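Local coordinates for trehalose-6-phosphate phosphatase-related protein (Thermoplasma acidophilum, PDB 1U02) that removes the phosphate from trehalose 6-phosphate to give free trehalose, a magnesium-dependent phosphatase of the HAD clan, at residues F85-T96 against I108-Y117. Sequence-based numbering, arbitrary orientation.
Sequences FLGVFDRIYEDT and IYRKNLAVLY
In the small alpha/beta domain that caps the HAD-type core, helix 86-96 packs on one face of the beta hairpin formed by strands 108-111 and 114-117. Phe89 lies against the type I turn Lys111-Ala114. One face of its ring rests on the peptide between Leu113 and Ala114, with Leu113 C 3.5 Å above the ring plane. CG of Phe89 sits beside its own backbone N (chi1 -74°), which carries the ring to the turn; chi2 then turns its face onto the peptide. Val115 CG2 meets the ring edge. With an alanine here, the Leu113-Ala114 peptide would probably lose its aromatic cover and a gap would open against the turn.

Further along, the extended Arg110 crosses Tyr93, its guanidinium tilted only 23° from the ring plane. Arg110 CD makes a CH-pi contact over the Tyr93 ring, 3.7 Å from the centroid, and Arg110 NH1 lies 3.4 Å from Tyr93 CD2. Past the ring, Arg110 NH2 donates to Asp90 OD1 at 3.0 Å, nearly straight at 162°. This salt bridge lies in the guanidinium plane but meets the carboxylate from above its plane. Water 3 joins Arg110 NE to Asp90 OD1 as well.

At the helix end, Tyr117 OH donates to Thr96 OG1 (2.8 Å), which donates to Ile92 O. Ile92 CG2 touches Val115 CG2 at 3.9 Å, and Ile92 also touches Phe141 of the neighbouring helix 127-141. The apolar packing thus gives way to a charged, hydrated edge, where the salt bridge and water 3 probably steady Arg110 across Tyr93.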
loop_
_atom_site.group_PDB
_atom_site.type_symbol
_atom_site.label_atom_id
_atom_site.label_comp_id
_atom_site.label_asym_id
_atom_site.label_seq_id
_atom_site.Cartn_x
_atom_site.Cartn_y
_atom_site.Cartn_z
ATOM N N PHE A 85 13.363 -12.186 6.408
ATOM C CA PHE A 85 13.907 -11.436 5.276
ATOM C C PHE A 85 14.557 -10.089 5.607
ATOM O O PHE A 85 15.023 -9.396 4.706
ATOM C CB PHE A 85 12.805 -11.214 4.232
ATOM C CG PHE A 85 12.420 -12.456 3.482
ATOM C CD1 PHE A 85 13.110 -12.835 2.330
ATOM C CD2 PHE A 85 11.371 -13.259 3.929
ATOM C CE1 PHE A 85 12.760 -13.996 1.629
ATOM C CE2 PHE A 85 11.011 -14.425 3.237
ATOM C CZ PHE A 85 11.709 -14.791 2.084
ATOM N N LEU A 86 14.590 -9.712 6.880
ATOM C CA LEU A 86 15.188 -8.431 7.255
ATOM C C LEU A 86 16.640 -8.268 6.789
ATOM O O LEU A 86 17.009 -7.224 6.255
ATOM C CB LEU A 86 15.102 -8.220 8.773
ATOM C CG LEU A 86 13.689 -8.016 9.333
ATOM C CD1 LEU A 86 13.739 -7.886 10.852
ATOM C CD2 LEU A 86 13.069 -6.766 8.715
ATOM N N GLY A 87 17.465 -9.290 6.989
ATOM C CA GLY A 87 18.850 -9.187 6.559
ATOM C C GLY A 87 18.974 -9.149 5.044
ATOM O O GLY A 87 19.875 -8.511 4.493
ATOM N N VAL A 88 18.057 -9.831 4.366
ATOM C CA VAL A 88 18.062 -9.892 2.909
ATOM C C VAL A 88 17.893 -8.522 2.263
ATOM O O VAL A 88 18.693 -8.117 1.423
ATOM C CB VAL A 88 16.947 -10.827 2.396
ATOM C CG1 VAL A 88 16.946 -10.851 0.875
ATOM C CG2 VAL A 88 17.169 -12.225 2.942
ATOM N N PHE A 89 16.852 -7.801 2.655
ATOM C CA PHE A 89 16.630 -6.493 2.074
ATOM C C PHE A 89 17.724 -5.488 2.404
ATOM O O PHE A 89 17.949 -4.549 1.640
ATOM C CB PHE A 89 15.240 -5.999 2.458
ATOM C CG PHE A 89 14.158 -6.712 1.715
ATOM C CD1 PHE A 89 13.975 -6.474 0.354
ATOM C CD2 PHE A 89 13.376 -7.683 2.339
ATOM C CE1 PHE A 89 13.029 -7.199 -0.383
ATOM C CE2 PHE A 89 12.428 -8.411 1.611
ATOM C CZ PHE A 89 12.257 -8.167 0.247
ATOM N N ASP A 90 18.418 -5.688 3.522
ATOM C CA ASP A 90 19.526 -4.797 3.863
ATOM C C ASP A 90 20.623 -5.020 2.821
ATOM O O ASP A 90 21.200 -4.067 2.295
ATOM C CB ASP A 90 20.095 -5.103 5.253
ATOM C CG ASP A 90 19.193 -4.621 6.376
ATOM O OD1 ASP A 90 18.532 -3.572 6.204
ATOM O OD2 ASP A 90 19.161 -5.284 7.438
ATOM N N ARG A 91 20.897 -6.288 2.524
ATOM C CA ARG A 91 21.923 -6.648 1.551
ATOM C C ARG A 91 21.532 -6.211 0.139
ATOM O O ARG A 91 22.379 -5.762 -0.637
ATOM C CB ARG A 91 22.180 -8.161 1.569
ATOM C CG ARG A 91 22.721 -8.682 2.902
ATOM C CD ARG A 91 23.485 -10.007 2.745
ATOM N NE ARG A 91 22.628 -11.151 2.429
ATOM C CZ ARG A 91 21.777 -11.720 3.282
ATOM N NH1 ARG A 91 21.658 -11.258 4.523
ATOM N NH2 ARG A 91 21.048 -12.761 2.898
ATOM N N ILE A 92 20.252 -6.348 -0.195
ATOM C CA ILE A 92 19.782 -5.954 -1.520
ATOM C C ILE A 92 20.031 -4.468 -1.747
ATOM O O ILE A 92 20.507 -4.066 -2.809
ATOM C CB ILE A 92 18.278 -6.270 -1.695
ATOM C CG1 ILE A 92 18.086 -7.790 -1.776
ATOM C CG2 ILE A 92 17.733 -5.590 -2.953
ATOM C CD1 ILE A 92 16.637 -8.235 -1.782
ATOM N N TYR A 93 19.719 -3.653 -0.747
ATOM C CA TYR A 93 19.921 -2.219 -0.865
ATOM C C TYR A 93 21.409 -1.900 -0.985
ATOM O O TYR A 93 21.821 -1.095 -1.818
ATOM C CB TYR A 93 19.352 -1.484 0.351
ATOM C CG TYR A 93 19.552 0.004 0.245
ATOM C CD1 TYR A 93 18.823 0.755 -0.670
ATOM C CD2 TYR A 93 20.529 0.651 1.001
ATOM C CE1 TYR A 93 19.064 2.118 -0.843
ATOM C CE2 TYR A 93 20.779 2.015 0.837
ATOM C CZ TYR A 93 20.044 2.736 -0.089
ATOM O OH TYR A 93 20.308 4.070 -0.289
ATOM N N GLU A 94 22.213 -2.530 -0.141
ATOM C CA GLU A 94 23.649 -2.289 -0.169
ATOM C C GLU A 94 24.261 -2.638 -1.520
ATOM O O GLU A 94 25.108 -1.902 -2.035
ATOM C CB GLU A 94 24.342 -3.090 0.936
ATOM C CG GLU A 94 25.859 -2.968 0.935
ATOM C CD GLU A 94 26.338 -1.526 0.830
ATOM O OE1 GLU A 94 25.876 -0.676 1.625
ATOM O OE2 GLU A 94 27.180 -1.242 -0.049
ATOM N N ASP A 95 23.822 -3.746 -2.106
ATOM C CA ASP A 95 24.371 -4.172 -3.381
ATOM C C ASP A 95 23.795 -3.450 -4.594
ATOM O O ASP A 95 24.378 -3.502 -5.672
ATOM C CB ASP A 95 24.202 -5.689 -3.553
ATOM C CG ASP A 95 24.926 -6.496 -2.469
ATOM O OD1 ASP A 95 25.891 -5.977 -1.868
ATOM O OD2 ASP A 95 24.537 -7.660 -2.228
ATOM N N THR A 96 22.671 -2.762 -4.432
ATOM C CA THR A 96 22.074 -2.086 -5.579
ATOM C C THR A 96 21.962 -0.565 -5.481
ATOM O O THR A 96 21.622 0.093 -6.467
ATOM C CB THR A 96 20.659 -2.650 -5.876
ATOM O OG1 THR A 96 19.783 -2.354 -4.781
ATOM C CG2 THR A 96 20.716 -4.160 -6.078
ATOM N N ILE A 108 15.811 4.971 -5.633
ATOM C CA ILE A 108 15.683 3.735 -4.875
ATOM C C ILE A 108 15.181 4.051 -3.470
ATOM O O ILE A 108 15.804 4.807 -2.731
ATOM C CB ILE A 108 17.047 2.995 -4.811
ATOM C CG1 ILE A 108 17.495 2.622 -6.229
ATOM C CG2 ILE A 108 16.931 1.724 -3.977
ATOM C CD1 ILE A 108 18.903 2.044 -6.315
ATOM N N TYR A 109 14.036 3.482 -3.122
ATOM C CA TYR A 109 13.438 3.704 -1.815
ATOM C C TYR A 109 13.621 2.454 -0.973
ATOM O O TYR A 109 13.035 1.408 -1.251
ATOM C CB TYR A 109 11.957 4.031 -1.977
ATOM C CG TYR A 109 11.724 5.297 -2.768
ATOM C CD1 TYR A 109 11.609 6.529 -2.129
ATOM C CD2 TYR A 109 11.620 5.263 -4.155
ATOM C CE1 TYR A 109 11.389 7.704 -2.855
ATOM C CE2 TYR A 109 11.400 6.430 -4.893
ATOM C CZ TYR A 109 11.284 7.644 -4.237
ATOM O OH TYR A 109 11.061 8.799 -4.966
ATOM N N ARG A 110 14.450 2.578 0.055
ATOM C CA ARG A 110 14.753 1.475 0.947
ATOM C C ARG A 110 13.744 1.329 2.075
ATOM O O ARG A 110 13.337 2.314 2.684
ATOM C CB ARG A 110 16.149 1.668 1.544
ATOM C CG ARG A 110 16.542 0.615 2.559
ATOM C CD ARG A 110 17.880 0.958 3.186
ATOM N NE ARG A 110 18.390 -0.121 4.024
ATOM C CZ ARG A 110 19.596 -0.123 4.585
ATOM N NH1 ARG A 110 20.418 0.904 4.397
ATOM N NH2 ARG A 110 19.981 -1.151 5.332
ATOM N N LYS A 111 13.347 0.087 2.342
ATOM C CA LYS A 111 12.413 -0.219 3.421
ATOM C C LYS A 111 12.893 -1.523 4.054
ATOM O O LYS A 111 13.621 -2.284 3.422
ATOM C CB LYS A 111 10.994 -0.362 2.870
ATOM C CG LYS A 111 10.551 0.905 2.158
ATOM C CD LYS A 111 9.246 0.778 1.430
ATOM C CE LYS A 111 9.033 2.029 0.583
ATOM N NZ LYS A 111 7.658 2.147 0.062
ATOM N N ASN A 112 12.497 -1.788 5.294
ATOM C CA ASN A 112 12.944 -3.007 5.960
ATOM C C ASN A 112 12.574 -4.301 5.239
ATOM O O ASN A 112 13.338 -5.269 5.274
ATOM C CB ASN A 112 12.421 -3.058 7.398
ATOM C CG ASN A 112 12.989 -1.951 8.257
ATOM O OD1 ASN A 112 14.143 -1.563 8.093
ATOM N ND2 ASN A 112 12.188 -1.447 9.189
ATOM N N LEU A 113 11.415 -4.331 4.589
ATOM C CA LEU A 113 10.999 -5.545 3.888
ATOM C C LEU A 113 10.718 -5.346 2.404
ATOM O O LEU A 113 9.935 -6.086 1.804
ATOM C CB LEU A 113 9.774 -6.163 4.572
ATOM C CG LEU A 113 10.073 -6.711 5.978
ATOM C CD1 LEU A 113 8.787 -7.169 6.662
ATOM C CD2 LEU A 113 11.072 -7.865 5.866
ATOM N N ALA A 114 11.369 -4.358 1.807
ATOM C CA ALA A 114 11.184 -4.108 0.382
ATOM C C ALA A 114 12.110 -3.009 -0.099
ATOM O O ALA A 114 12.518 -2.145 0.675
ATOM C CB ALA A 114 9.728 -3.713 0.092
ATOM N N VAL A 115 12.456 -3.073 -1.378
ATOM C CA VAL A 115 13.280 -2.053 -2.010
ATOM C C VAL A 115 12.522 -1.726 -3.279
ATOM O O VAL A 115 12.304 -2.589 -4.134
ATOM C CB VAL A 115 14.695 -2.551 -2.365
ATOM C CG1 VAL A 115 15.470 -1.426 -3.049
ATOM C CG2 VAL A 115 15.422 -2.991 -1.098
ATOM N N LEU A 116 12.102 -0.474 -3.385
ATOM C CA LEU A 116 11.329 -0.022 -4.525
ATOM C C LEU A 116 12.188 0.802 -5.479
ATOM O O LEU A 116 12.839 1.765 -5.070
ATOM C CB LEU A 116 10.131 0.790 -4.014
ATOM C CG LEU A 116 9.068 1.320 -4.982
ATOM C CD1 LEU A 116 7.770 1.582 -4.220
ATOM C CD2 LEU A 116 9.569 2.588 -5.641
ATOM N N TYR A 117 12.203 0.400 -6.745
ATOM C CA TYR A 117 12.966 1.105 -7.763
ATOM C C TYR A 117 11.965 1.917 -8.581
ATOM O O TYR A 117 11.051 1.353 -9.191
ATOM C CB TYR A 117 13.707 0.099 -8.654
ATOM C CG TYR A 117 14.664 -0.788 -7.883
ATOM C CD1 TYR A 117 16.003 -0.431 -7.712
ATOM C CD2 TYR A 117 14.214 -1.954 -7.273
ATOM C CE1 TYR A 117 16.870 -1.217 -6.947
ATOM C CE2 TYR A 117 15.065 -2.747 -6.507
ATOM C CZ TYR A 117 16.389 -2.376 -6.345
ATOM O OH TYR A 117 17.218 -3.165 -5.582
HETATM O O HOH W 1 15.876 -4.745 6.250
HETATM O O HOH W 2 16.284 -2.423 2.067
HETATM O O HOH W 3 16.701 -2.400 4.558
HETATM O O HOH W 4 18.406 5.575 -1.484
#